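PDB 6ICN: methylxanthine N1-demethylase NdmA from Pseudomonas putida, which catalyses the N1-demethylation of caffeine to theobromine and formaldehyde, the essential first step of bacterial caffeine degradation. Local coordinates for residues 156-161 against 252-257; 198-203 against 236-241; 208-213 against 325-330; 220-225 against 243-248; 258-263 against 286-291. All blocks are in the same frame, centred on the assembly; numbering follows the deposited sequence.

Interaction 1 of 5, residues 156-161 against 252-257; sequences YFSAAN and NLEVSK
Asn252 OD1 accepts the backbone N-H of Ser158 at 2.8 Å in a nearly straight bond (169°), with the donor well above the carbonyl plane. The other end of the same amide serves the side chain: Asn252 ND2 donates to Ser158 OG at 3.0 Å, and the hydroxyl lies 11° from the amide plane. Asn252 OD1 also sits at the edge of the Phe157 ring, 3.3 Å from Phe157 CD1. Asn252 CG is anti to the backbone N (chi1 -173°), which carries the amide across to the loop. Glu254 CG approaches Ser158 OG, and a water joins Glu254 OE1 to Tyr156 OH. Replacing Asn252 by an alanine would remove the amide and probably leave the Ser158 N-H without its acceptor and Ser158 OG without its amide donor. Ser158 lies in a type I beta turn, Phe157 to Ala160, which the amide pins to strand 250-257 of the seven-stranded antiparallel sheet of the catalytic domain.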
# COMPACT_ATOMS: atom_id res chain seq x y z
N TYR A 156 -10.04 12.10 -40.30
CA TYR A 156 -10.63 11.06 -41.14
C TYR A 156 -10.31 9.67 -40.59
O TYR A 156 -9.14 9.34 -40.37
CB TYR A 156 -10.11 11.23 -42.56
CG TYR A 156 -10.36 10.07 -43.51
CD1 TYR A 156 -11.62 9.82 -44.02
CD2 TYR A 156 -9.31 9.25 -43.92
CE1 TYR A 156 -11.84 8.76 -44.90
CE2 TYR A 156 -9.51 8.20 -44.82
CZ TYR A 156 -10.79 7.96 -45.30
OH TYR A 156 -10.98 6.92 -46.18
N PHE A 157 -11.35 8.86 -40.41
CA PHE A 157 -11.26 7.44 -40.09
C PHE A 157 -11.89 6.67 -41.25
O PHE A 157 -13.10 6.79 -41.48
CB PHE A 157 -12.00 7.18 -38.77
CG PHE A 157 -12.04 5.73 -38.32
CD1 PHE A 157 -11.01 4.85 -38.63
CD2 PHE A 157 -13.10 5.28 -37.54
CE1 PHE A 157 -11.05 3.51 -38.19
CE2 PHE A 157 -13.13 3.96 -37.09
CZ PHE A 157 -12.12 3.07 -37.41
N SER A 158 -11.08 5.87 -41.95
CA SER A 158 -11.55 5.27 -43.21
C SER A 158 -12.60 4.18 -42.99
O SER A 158 -13.41 3.91 -43.90
CB SER A 158 -10.35 4.69 -43.98
OG SER A 158 -9.75 3.58 -43.31
N ALA A 159 -12.62 3.54 -41.83
CA ALA A 159 -13.47 2.38 -41.61
C ALA A 159 -14.88 2.73 -41.20
O ALA A 159 -15.74 1.84 -41.19
CB ALA A 159 -12.86 1.46 -40.54
N ALA A 160 -15.14 3.99 -40.85
CA ALA A 160 -16.48 4.37 -40.43
C ALA A 160 -17.48 4.08 -41.55
O ALA A 160 -17.23 4.40 -42.72
CB ALA A 160 -16.51 5.85 -40.05
N ASN A 161 -18.58 3.42 -41.20
CA ASN A 161 -19.67 3.13 -42.13
C ASN A 161 -19.23 2.23 -43.29
O ASN A 161 -19.75 2.34 -44.40
CB ASN A 161 -20.29 4.43 -42.67
CG ASN A 161 -20.77 5.35 -41.56
OD1 ASN A 161 -21.53 4.93 -40.68
ND2 ASN A 161 -20.31 6.60 -41.58
N ASN A 252 -4.58 7.43 -39.66
CA ASN A 252 -5.41 6.35 -40.17
C ASN A 252 -4.51 5.44 -41.00
O ASN A 252 -3.98 5.86 -42.04
CB ASN A 252 -6.57 6.90 -41.01
CG ASN A 252 -7.55 5.81 -41.43
OD1 ASN A 252 -8.53 5.54 -40.73
ND2 ASN A 252 -7.30 5.20 -42.58
N LEU A 253 -4.30 4.21 -40.52
CA LEU A 253 -3.42 3.25 -41.18
C LEU A 253 -4.26 2.08 -41.70
O LEU A 253 -4.80 1.30 -40.90
CB LEU A 253 -2.31 2.77 -40.24
CG LEU A 253 -1.48 1.58 -40.72
CD1 LEU A 253 -0.82 1.87 -42.08
CD2 LEU A 253 -0.40 1.22 -39.68
N GLU A 254 -4.36 1.94 -43.02
CA GLU A 254 -5.05 0.81 -43.63
C GLU A 254 -4.03 -0.25 -44.00
O GLU A 254 -3.12 0.02 -44.80
CB GLU A 254 -5.84 1.25 -44.86
CG GLU A 254 -6.99 2.18 -44.55
CD GLU A 254 -7.62 2.76 -45.82
OE1 GLU A 254 -7.27 3.90 -46.23
OE2 GLU A 254 -8.46 2.05 -46.42
N VAL A 255 -4.16 -1.45 -43.43
CA VAL A 255 -3.25 -2.56 -43.69
C VAL A 255 -3.98 -3.61 -44.53
O VAL A 255 -5.01 -4.15 -44.11
CB VAL A 255 -2.72 -3.20 -42.40
CG1 VAL A 255 -1.71 -4.30 -42.74
CG2 VAL A 255 -2.09 -2.16 -41.48
N SER A 256 -3.43 -3.90 -45.71
CA SER A 256 -3.77 -5.13 -46.41
C SER A 256 -2.79 -6.20 -45.94
O SER A 256 -1.65 -6.26 -46.41
CB SER A 256 -3.72 -4.92 -47.92
OG SER A 256 -4.45 -3.75 -48.27
N LYS A 257 -3.22 -7.02 -44.98
CA LYS A 257 -2.32 -7.97 -44.31
C LYS A 257 -1.83 -9.04 -45.28
O LYS A 257 -2.58 -9.52 -46.13
CB LYS A 257 -3.03 -8.66 -43.14
CG LYS A 257 -3.39 -7.75 -41.97
CD LYS A 257 -4.25 -8.51 -40.95
CE LYS A 257 -3.50 -9.71 -40.39
NZ LYS A 257 -4.35 -10.50 -39.45
O HOH W 1 -8.74 5.76 -47.38
O HOH W 2 -10.57 1.54 -44.47

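Interaction 2 of 5, residues 198-203 against 236-241; sequences GTLFDP and APIGSF. With CFF (caffeine), chain F.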
# COMPACT_ATOMS: atom_id res chain seq x y z
N GLY A 198 9.86 -9.25 -31.35
CA GLY A 198 9.02 -10.44 -31.39
C GLY A 198 7.68 -10.24 -32.07
O GLY A 198 7.00 -11.22 -32.38
N THR A 199 7.31 -9.00 -32.35
CA THR A 199 5.92 -8.58 -32.35
C THR A 199 5.46 -8.00 -33.67
O THR A 199 4.42 -8.42 -34.20
CB THR A 199 5.75 -7.57 -31.20
OG1 THR A 199 6.23 -8.16 -29.99
CG2 THR A 199 4.30 -7.17 -31.03
N LEU A 200 6.20 -7.04 -34.22
CA LEU A 200 5.86 -6.43 -35.50
C LEU A 200 6.86 -6.72 -36.61
O LEU A 200 6.46 -6.94 -37.75
CB LEU A 200 5.69 -4.91 -35.35
CG LEU A 200 4.38 -4.53 -34.68
CD1 LEU A 200 4.29 -3.03 -34.42
CD2 LEU A 200 3.19 -5.02 -35.52
N PHE A 201 8.15 -6.74 -36.31
CA PHE A 201 9.15 -6.89 -37.36
C PHE A 201 10.17 -7.95 -36.98
O PHE A 201 10.38 -8.23 -35.79
CB PHE A 201 9.88 -5.57 -37.63
CG PHE A 201 9.31 -4.77 -38.77
CD1 PHE A 201 7.97 -4.40 -38.78
CD2 PHE A 201 10.12 -4.36 -39.82
CE1 PHE A 201 7.43 -3.65 -39.82
CE2 PHE A 201 9.60 -3.60 -40.87
CZ PHE A 201 8.25 -3.25 -40.87
N ASP A 202 10.80 -8.53 -38.00
CA ASP A 202 12.04 -9.26 -37.78
C ASP A 202 13.11 -8.28 -37.29
O ASP A 202 13.19 -7.15 -37.79
CB ASP A 202 12.53 -9.93 -39.07
CG ASP A 202 11.77 -11.20 -39.40
OD1 ASP A 202 11.08 -11.75 -38.52
OD2 ASP A 202 11.90 -11.66 -40.55
N PRO A 203 13.94 -8.67 -36.33
CA PRO A 203 15.04 -7.78 -35.91
C PRO A 203 16.04 -7.46 -37.02
O PRO A 203 16.75 -6.45 -36.92
CB PRO A 203 15.69 -8.53 -34.74
CG PRO A 203 15.16 -9.94 -34.80
CD PRO A 203 13.80 -9.83 -35.43
N ALA A 236 -0.71 -9.93 -35.99
CA ALA A 236 0.04 -8.71 -36.25
C ALA A 236 -0.48 -8.06 -37.53
O ALA A 236 -0.52 -8.73 -38.57
CB ALA A 236 1.53 -9.00 -36.38
N PRO A 237 -0.91 -6.78 -37.49
CA PRO A 237 -1.30 -6.11 -38.74
C PRO A 237 -0.09 -5.74 -39.57
O PRO A 237 0.37 -4.59 -39.55
CB PRO A 237 -2.06 -4.86 -38.26
CG PRO A 237 -2.40 -5.15 -36.80
CD PRO A 237 -1.25 -5.97 -36.31
N ILE A 238 0.45 -6.71 -40.31
CA ILE A 238 1.63 -6.52 -41.14
C ILE A 238 1.24 -6.78 -42.59
O ILE A 238 0.65 -7.82 -42.90
CB ILE A 238 2.79 -7.43 -40.70
CG1 ILE A 238 3.48 -6.85 -39.46
CG2 ILE A 238 3.78 -7.62 -41.84
CD1 ILE A 238 4.26 -5.56 -39.73
N GLY A 239 1.56 -5.83 -43.47
CA GLY A 239 1.24 -5.97 -44.88
C GLY A 239 1.54 -4.71 -45.67
O GLY A 239 2.51 -4.02 -45.37
N SER A 240 0.71 -4.40 -46.67
CA SER A 240 0.84 -3.14 -47.39
C SER A 240 0.14 -2.03 -46.61
O SER A 240 -1.06 -2.13 -46.34
CB SER A 240 0.25 -3.27 -48.79
OG SER A 240 0.16 -1.99 -49.39
N PHE A 241 0.89 -0.98 -46.26
CA PHE A 241 0.44 0.08 -45.35
C PHE A 241 0.06 1.33 -46.14
O PHE A 241 0.91 1.90 -46.83
CB PHE A 241 1.55 0.46 -44.37
CG PHE A 241 1.78 -0.51 -43.24
CD1 PHE A 241 1.14 -1.73 -43.19
CD2 PHE A 241 2.65 -0.17 -42.20
CE1 PHE A 241 1.36 -2.61 -42.14
CE2 PHE A 241 2.88 -1.04 -41.14
CZ PHE A 241 2.23 -2.26 -41.11
N1 CFF F . 1.75 0.58 -35.07
C2 CFF F . 1.79 -0.24 -36.17
C10 CFF F . 2.51 1.82 -35.06
C6 CFF F . 1.01 0.25 -34.00
N3 CFF F . 1.09 -1.40 -36.18
O11 CFF F . 2.46 0.06 -37.11
C12 CFF F . 1.13 -2.28 -37.34
C4 CFF F . 0.34 -1.74 -35.10
C5 CFF F . 0.29 -0.93 -34.02
N9 CFF F . -0.44 -2.80 -34.85
O13 CFF F . 0.97 0.98 -33.04
N7 CFF F . -0.53 -1.49 -33.12
C8 CFF F . -0.98 -2.65 -33.63
C14 CFF F . -1.03 -1.18 -31.79
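Ile238 and Phe201 cross obliquely. The terminal methyl of Ile238, CD1, comes to 3.7 Å from Phe201 CE1, neither squarely over the ring nor at its edge. The same methyl lies 3.3 Å from Leu200 O. Ile238 CG1 is anti to its own carbonyl carbon (chi1 -78°), which sends the longer branch toward the loop. Leu200 reaches back with CD2, 4.4 Å from both Ala236 CB and Ile238 CG1. Ala236 CB points at the loop and meets Thr199 O at 3.7 Å. Pro237 is the centre of an inverse gamma turn, closed by a weak bond from Ile238 N to Ala236 O, just before strand 239-246. This turn forms part of the caffeine pocket. Pro237 CG and CD both lie 3.6 Å from caffeine N9. Leu200 CD2 and Phe241 CZ each approach the caffeine methyl C12, and Pro237 O is also close to it. The contact buries Thr199 O and Leu200 O without a polar partner in the model. Thr199 OG1 bonds Glu306, and the Phe201 ring stacks on Phe192.

Interaction 3 of 5, residues 208-213 against 325-330; sequences PPIVPM and SVVADK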
# COMPACT_ATOMS: atom_id res chain seq x y z
N PRO A 208 14.52 0.76 -43.70
CA PRO A 208 13.24 1.03 -44.35
C PRO A 208 13.45 1.76 -45.67
O PRO A 208 14.52 2.34 -45.90
CB PRO A 208 12.52 1.93 -43.33
CG PRO A 208 13.66 2.72 -42.71
CD PRO A 208 14.89 1.82 -42.73
N PRO A 209 12.45 1.75 -46.55
CA PRO A 209 12.54 2.55 -47.77
C PRO A 209 12.20 4.01 -47.49
O PRO A 209 11.68 4.37 -46.43
CB PRO A 209 11.49 1.91 -48.68
CG PRO A 209 10.44 1.43 -47.72
CD PRO A 209 11.22 0.95 -46.50
N ILE A 210 12.54 4.86 -48.46
CA ILE A 210 12.25 6.29 -48.40
C ILE A 210 11.03 6.52 -49.29
O ILE A 210 11.12 6.43 -50.51
CB ILE A 210 13.45 7.13 -48.87
CG1 ILE A 210 14.75 6.58 -48.28
CG2 ILE A 210 13.27 8.60 -48.52
CD1 ILE A 210 14.79 6.54 -46.75
N VAL A 211 9.88 6.83 -48.69
CA VAL A 211 8.62 6.84 -49.44
C VAL A 211 8.24 8.26 -49.85
O VAL A 211 8.52 9.22 -49.12
CB VAL A 211 7.49 6.19 -48.62
CG1 VAL A 211 7.92 4.81 -48.15
CG2 VAL A 211 7.11 7.06 -47.43
N PRO A 212 7.60 8.45 -51.00
CA PRO A 212 7.03 9.76 -51.31
C PRO A 212 5.86 10.08 -50.38
O PRO A 212 5.14 9.18 -49.94
CB PRO A 212 6.56 9.62 -52.77
CG PRO A 212 6.44 8.17 -53.00
CD PRO A 212 7.40 7.48 -52.09
N MET A 213 5.72 11.36 -50.06
CA MET A 213 4.69 11.83 -49.14
C MET A 213 3.93 12.99 -49.78
O MET A 213 4.55 13.95 -50.25
CB MET A 213 5.29 12.30 -47.81
CG MET A 213 6.05 11.23 -47.07
SD MET A 213 6.90 11.90 -45.62
CE MET A 213 5.49 12.21 -44.53
N SER A 325 19.01 13.91 -37.49
CA SER A 325 18.24 13.04 -38.37
C SER A 325 19.13 12.32 -39.38
O SER A 325 20.23 12.79 -39.74
CB SER A 325 17.16 13.82 -39.12
OG SER A 325 16.24 14.43 -38.23
N VAL A 326 18.64 11.19 -39.87
CA VAL A 326 19.23 10.47 -40.99
C VAL A 326 18.18 10.33 -42.09
O VAL A 326 17.02 10.68 -41.90
CB VAL A 326 19.79 9.11 -40.55
CG1 VAL A 326 20.96 9.37 -39.62
CG2 VAL A 326 18.70 8.26 -39.83
N VAL A 327 18.60 9.86 -43.27
CA VAL A 327 17.69 9.88 -44.40
C VAL A 327 16.44 9.03 -44.14
O VAL A 327 15.35 9.35 -44.61
CB VAL A 327 18.42 9.44 -45.69
CG1 VAL A 327 17.46 9.39 -46.85
CG2 VAL A 327 19.55 10.41 -45.98
N ALA A 328 16.58 7.95 -43.36
CA ALA A 328 15.45 7.09 -43.03
C ALA A 328 14.38 7.79 -42.20
O ALA A 328 13.29 7.23 -42.01
CB ALA A 328 15.94 5.85 -42.28
N ASP A 329 14.68 8.97 -41.66
CA ASP A 329 13.74 9.73 -40.85
C ASP A 329 12.80 10.61 -41.67
O ASP A 329 12.23 11.55 -41.12
CB ASP A 329 14.49 10.63 -39.86
CG ASP A 329 15.21 9.84 -38.79
OD1 ASP A 329 14.65 8.82 -38.34
OD2 ASP A 329 16.32 10.26 -38.41
N LYS A 330 12.65 10.33 -42.98
CA LYS A 330 11.90 11.24 -43.86
C LYS A 330 10.54 11.63 -43.29
O LYS A 330 10.18 12.81 -43.27
CB LYS A 330 11.70 10.62 -45.23
CG LYS A 330 10.95 11.61 -46.15
CD LYS A 330 10.73 11.08 -47.54
CE LYS A 330 9.97 12.12 -48.36
NZ LYS A 330 9.77 11.60 -49.74
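The flat carbonyl group of Val211 is met from above: Lys330 NZ donates to Val211 O at 2.8 Å from 36° out of the carbonyl plane. The Pro208 ring turns its CG to Ala328 CB, 3.9 Å away. With CG anti to the backbone N (chi1 -178°) and every later torsion extended, Lys330 reaches the loop at full length. Ile210 CG2 packs on Lys330 CD at 3.7 Å. The Met213 and Lys330 side chains run antiparallel, with Met213 SD 4.1 Å from Lys330 CG and CE. Ile210 CD1 reaches Val327 CG1 and Ala328 CA, its side chain crossing Val327 at about a right angle. Lys330 NZ also forms a salt bridge with Glu363 OE1. Asp329 OD2 takes the Val326 N-H at 2.9 Å and bonds His82 of the second subunit, a residue of that subunit's [2Fe-2S] cluster pocket. At this subunit interface residues 325-330 lead into helix 330-348 and residues 208-213 into strand 214-216, with Val211 and Met213 packed on strand 219-225.

Interaction 4 of 5, residues 220-225 against 243-248; sequences FRFVYD and YTCSMP
Phe222 and Tyr243 form an offset stack at the apolar centre, with ring centroids 4.6 Å apart and planes at 21°. Phe222 CE2 lies over one face of the Tyr243 ring, 3.3 Å from Tyr243 CD1. In return, Tyr243 CB sits over a face of the Phe222 ring as a CH-pi contact. The Phe222 ring is placed there by chi1 of 50°, which sets CG between the backbone N and the carbonyl carbon. Cys245 SG adds an oblique sulfur-aromatic contact, 3.9 Å from Phe222 CE1. Further along, Phe220 CB touches Cys245 CB, and Met247 SD makes an oblique Met-aromatic contact with the Phe220 ring. These side chains share one face of the sheet or, with Met247, continue that packing toward helix 330-348. The two strands are antiparallel neighbours in the seven-stranded sheet of the catalytic domain. Phe220 with Cys245 and Phe222 with Tyr243 are hydrogen-bonded pairs, and Arg221 with Thr244 is the non-hydrogen-bonded pair between them. Cys245 N donates to Phe220 O at 2.7 Å. Tyr243 N donates to Phe222 O at 2.8 Å. On the opposite face Arg221 and Thr244 lie side by side and point the same way, with Arg221 NE 4.1 Å from Thr244 CG2. Arg221 NH2 bonds Gln219 OE1.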
# COMPACT_ATOMS: atom_id res chain seq x y z
N PHE A 220 -1.40 14.15 -44.40
CA PHE A 220 -0.24 13.51 -45.01
C PHE A 220 -0.66 12.13 -45.51
O PHE A 220 -1.26 11.35 -44.76
CB PHE A 220 0.90 13.38 -43.99
CG PHE A 220 2.09 14.26 -44.28
CD1 PHE A 220 2.47 14.54 -45.59
CD2 PHE A 220 2.85 14.79 -43.25
CE1 PHE A 220 3.58 15.34 -45.86
CE2 PHE A 220 3.96 15.61 -43.51
CZ PHE A 220 4.31 15.88 -44.82
N ARG A 221 -0.36 11.83 -46.77
CA ARG A 221 -0.66 10.54 -47.36
C ARG A 221 0.62 9.89 -47.86
O ARG A 221 1.41 10.53 -48.57
CB ARG A 221 -1.68 10.67 -48.50
CG ARG A 221 -2.98 11.32 -48.08
CD ARG A 221 -4.06 11.11 -49.11
NE ARG A 221 -5.28 11.79 -48.72
CZ ARG A 221 -6.41 11.74 -49.42
NH1 ARG A 221 -6.46 11.03 -50.54
NH2 ARG A 221 -7.48 12.39 -48.99
N PHE A 222 0.82 8.62 -47.50
CA PHE A 222 1.98 7.87 -47.96
C PHE A 222 1.73 6.38 -47.77
O PHE A 222 0.90 5.97 -46.94
CB PHE A 222 3.28 8.32 -47.26
CG PHE A 222 3.20 8.40 -45.74
CD1 PHE A 222 2.77 9.56 -45.11
CD2 PHE A 222 3.61 7.33 -44.96
CE1 PHE A 222 2.71 9.64 -43.71
CE2 PHE A 222 3.56 7.39 -43.56
CZ PHE A 222 3.11 8.54 -42.94
N VAL A 223 2.45 5.56 -48.55
CA VAL A 223 2.26 4.11 -48.61
C VAL A 223 3.59 3.40 -48.38
O VAL A 223 4.64 3.84 -48.87
CB VAL A 223 1.64 3.69 -49.96
CG1 VAL A 223 1.46 2.18 -50.05
CG2 VAL A 223 0.31 4.40 -50.17
N TYR A 224 3.56 2.29 -47.64
CA TYR A 224 4.75 1.55 -47.24
C TYR A 224 4.46 0.05 -47.31
O TYR A 224 3.59 -0.44 -46.59
CB TYR A 224 5.19 1.96 -45.83
CG TYR A 224 6.32 1.15 -45.19
CD1 TYR A 224 7.26 0.48 -45.96
CD2 TYR A 224 6.43 1.06 -43.80
CE1 TYR A 224 8.29 -0.26 -45.37
CE2 TYR A 224 7.46 0.33 -43.19
CZ TYR A 224 8.38 -0.33 -43.99
OH TYR A 224 9.41 -1.06 -43.42
N ASP A 225 5.18 -0.66 -48.17
CA ASP A 225 5.06 -2.12 -48.26
C ASP A 225 6.10 -2.75 -47.33
O ASP A 225 7.29 -2.78 -47.66
CB ASP A 225 5.24 -2.59 -49.70
CG ASP A 225 4.20 -2.00 -50.63
OD1 ASP A 225 3.00 -2.04 -50.28
OD2 ASP A 225 4.59 -1.48 -51.70
N TYR A 243 -1.22 5.14 -45.30
CA TYR A 243 -1.42 6.12 -44.23
C TYR A 243 -2.18 7.34 -44.73
O TYR A 243 -1.80 7.93 -45.75
CB TYR A 243 -0.09 6.60 -43.65
CG TYR A 243 0.76 5.57 -42.93
CD1 TYR A 243 1.57 4.70 -43.64
CD2 TYR A 243 0.78 5.51 -41.54
CE1 TYR A 243 2.38 3.78 -43.00
CE2 TYR A 243 1.59 4.59 -40.87
CZ TYR A 243 2.39 3.73 -41.62
OH TYR A 243 3.19 2.81 -40.99
N THR A 244 -3.19 7.75 -43.98
CA THR A 244 -3.84 9.04 -44.16
C THR A 244 -3.80 9.74 -42.81
O THR A 244 -4.52 9.34 -41.89
CB THR A 244 -5.28 8.89 -44.64
OG1 THR A 244 -5.31 8.08 -45.81
CG2 THR A 244 -5.88 10.25 -44.94
N CYS A 245 -2.96 10.76 -42.69
CA CYS A 245 -2.68 11.36 -41.39
C CYS A 245 -3.29 12.75 -41.36
O CYS A 245 -2.72 13.70 -41.91
CB CYS A 245 -1.18 11.42 -41.13
SG CYS A 245 -0.34 9.81 -41.24
N SER A 246 -4.45 12.88 -40.70
CA SER A 246 -5.09 14.19 -40.53
C SER A 246 -4.26 15.03 -39.57
O SER A 246 -4.15 14.71 -38.38
CB SER A 246 -6.51 14.02 -40.02
OG SER A 246 -7.31 13.33 -40.96
N MET A 247 -3.68 16.13 -40.06
CA MET A 247 -2.79 16.93 -39.22
C MET A 247 -3.58 17.60 -38.11
O MET A 247 -4.70 18.06 -38.35
CB MET A 247 -2.04 17.99 -40.05
CG MET A 247 -1.09 17.35 -41.05
SD MET A 247 0.34 16.60 -40.21
CE MET A 247 1.21 18.06 -39.72
N PRO A 248 -3.00 17.69 -36.91
CA PRO A 248 -1.62 17.32 -36.54
C PRO A 248 -1.40 15.95 -35.91
O PRO A 248 -0.26 15.51 -35.92
CB PRO A 248 -1.25 18.39 -35.52
CG PRO A 248 -2.55 18.73 -34.85
CD PRO A 248 -3.63 18.54 -35.88

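Interaction 5 of 5, residues 258-263 against 286-291; sequences YSSSSL and REQSDD
Glu287 and Leu263 exchange two hydrogen bonds. Glu287 N donates to Leu263 O at 3.0 Å, and Leu263 N donates to Glu287 OE1 at 3.0 Å, meeting it nearly along its C-O axis (161° at the hydrogen). The acid reaches this N-H across the contact because its CG is anti to the backbone N (chi1 -176°) and the chain runs on extended. OE2 has a weak, long ion pair with Arg164. Gln288 covers the serine loop. Its amide lies alongside Ser260 and Ser262, with OE1 3.3 Å from Ser260 CB and CD 3.4 Å from Ser262 OG. The two serine hydroxyls bond each other, OG to OG, at 2.7 Å. A water bridges Ser262 OG, Leu263 O and Gln288 N. Beside this, Arg286 grips Asp291 side-on, NE and NH2 both at 2.9 Å from OD1, while NH1 pairs with Asp293. His296 holds Asp291 OD2. A leucine in place of Arg286 would probably leave Asp291 OD1 and Asp293 without their arginine partner and free the loop at 286-291 to move. The contact is almost wholly polar. It joins the loops flanking strands 263-274 and 277-286, neighbours in the sheet, by backbone, acid and water bonds rather than by an apolar core.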
# COMPACT_ATOMS: atom_id res chain seq x y z
N TYR A 258 -0.56 -9.42 -45.11
CA TYR A 258 0.01 -10.50 -45.93
C TYR A 258 -0.52 -11.86 -45.50
O TYR A 258 -0.87 -12.69 -46.35
CB TYR A 258 1.54 -10.49 -45.82
CG TYR A 258 2.22 -9.25 -46.38
CD1 TYR A 258 1.65 -8.52 -47.42
CD2 TYR A 258 3.44 -8.82 -45.86
CE1 TYR A 258 2.28 -7.39 -47.92
CE2 TYR A 258 4.07 -7.70 -46.36
CZ TYR A 258 3.49 -6.99 -47.39
OH TYR A 258 4.13 -5.87 -47.88
N SER A 259 -0.59 -12.12 -44.19
CA SER A 259 -0.87 -13.46 -43.70
C SER A 259 -2.31 -13.89 -43.96
O SER A 259 -2.56 -15.08 -44.19
CB SER A 259 -0.57 -13.54 -42.20
OG SER A 259 -1.40 -12.64 -41.48
N SER A 260 -3.26 -12.96 -43.92
CA SER A 260 -4.67 -13.30 -44.00
C SER A 260 -5.37 -12.76 -45.24
O SER A 260 -6.54 -13.11 -45.46
CB SER A 260 -5.41 -12.79 -42.76
OG SER A 260 -5.22 -11.39 -42.62
N SER A 261 -4.71 -11.92 -46.04
CA SER A 261 -5.30 -11.30 -47.23
C SER A 261 -6.61 -10.58 -46.89
O SER A 261 -7.62 -10.71 -47.59
CB SER A 261 -5.53 -12.33 -48.34
OG SER A 261 -4.29 -12.74 -48.89
N SER A 262 -6.58 -9.80 -45.81
CA SER A 262 -7.77 -9.10 -45.35
C SER A 262 -7.40 -7.73 -44.79
O SER A 262 -6.25 -7.49 -44.39
CB SER A 262 -8.52 -9.93 -44.30
OG SER A 262 -7.64 -10.35 -43.27
N LEU A 263 -8.38 -6.84 -44.76
CA LEU A 263 -8.15 -5.45 -44.37
C LEU A 263 -8.18 -5.30 -42.85
O LEU A 263 -9.02 -5.90 -42.17
CB LEU A 263 -9.21 -4.55 -45.01
CG LEU A 263 -9.13 -3.04 -44.73
CD1 LEU A 263 -7.80 -2.47 -45.21
CD2 LEU A 263 -10.30 -2.30 -45.35
N ARG A 286 -11.59 -4.51 -38.57
CA ARG A 286 -11.05 -5.65 -39.29
C ARG A 286 -12.13 -6.31 -40.13
O ARG A 286 -13.30 -6.39 -39.72
CB ARG A 286 -10.41 -6.68 -38.34
CG ARG A 286 -11.36 -7.34 -37.34
CD ARG A 286 -10.51 -8.01 -36.27
NE ARG A 286 -11.22 -9.01 -35.48
CZ ARG A 286 -11.97 -8.74 -34.42
NH1 ARG A 286 -12.16 -7.48 -34.03
NH2 ARG A 286 -12.54 -9.73 -33.74
N GLU A 287 -11.70 -6.78 -41.30
CA GLU A 287 -12.59 -7.48 -42.23
C GLU A 287 -12.85 -8.91 -41.77
O GLU A 287 -14.00 -9.37 -41.79
CB GLU A 287 -11.95 -7.45 -43.62
CG GLU A 287 -12.79 -8.06 -44.71
CD GLU A 287 -12.09 -7.98 -46.05
OE1 GLU A 287 -10.86 -7.76 -46.08
OE2 GLU A 287 -12.78 -8.14 -47.08
N GLN A 288 -11.80 -9.61 -41.35
CA GLN A 288 -11.94 -10.96 -40.78
C GLN A 288 -12.23 -10.80 -39.29
O GLN A 288 -11.34 -10.48 -38.51
CB GLN A 288 -10.67 -11.77 -41.02
CG GLN A 288 -10.57 -12.34 -42.43
CD GLN A 288 -9.32 -13.19 -42.63
OE1 GLN A 288 -8.51 -13.35 -41.71
NE2 GLN A 288 -9.16 -13.73 -43.84
N SER A 289 -13.49 -11.01 -38.90
CA SER A 289 -13.91 -10.62 -37.56
C SER A 289 -14.59 -11.75 -36.79
O SER A 289 -15.28 -11.50 -35.80
CB SER A 289 -14.85 -9.41 -37.61
OG SER A 289 -16.03 -9.69 -38.34
N ASP A 290 -14.42 -13.00 -37.23
CA ASP A 290 -14.98 -14.12 -36.49
C ASP A 290 -14.11 -14.52 -35.30
O ASP A 290 -14.55 -15.32 -34.46
CB ASP A 290 -15.16 -15.32 -37.43
CG ASP A 290 -13.89 -15.63 -38.24
OD1 ASP A 290 -13.36 -14.74 -38.92
OD2 ASP A 290 -13.43 -16.79 -38.13
N ASP A 291 -12.91 -13.96 -35.18
CA ASP A 291 -12.01 -14.26 -34.08
C ASP A 291 -12.30 -13.35 -32.89
O ASP A 291 -13.21 -12.51 -32.93
CB ASP A 291 -10.57 -14.12 -34.55
CG ASP A 291 -10.29 -12.74 -35.14
OD1 ASP A 291 -11.19 -11.87 -35.16
OD2 ASP A 291 -9.15 -12.53 -35.59
O HOH W 3 -8.85 -8.61 -41.34

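How the interactions relate
From the N terminus, the 156-161 loop opens interaction 1, which closes on strand 250-257. Inside that loop lie interactions 2 and 4, and these cross each other because 220-225 falls between 198-203 and 236-241 while 243-248 follows both. Interaction 3 opens at 208-213 and closes only at 325-330, so it crosses interactions 1 and 2. It encloses interaction 4 and the later interaction 5, which follows interactions 1, 2 and 4 in series. Strands 219-225, 239-246 and 250-257 are successive neighbours in one sheet and join interactions 1, 2 and 4. Interaction 5 reaches the end of that sheet through Lys257 and Ser262. The 208-213 loop of interaction 3 packs on strand 219-225 of interaction 4.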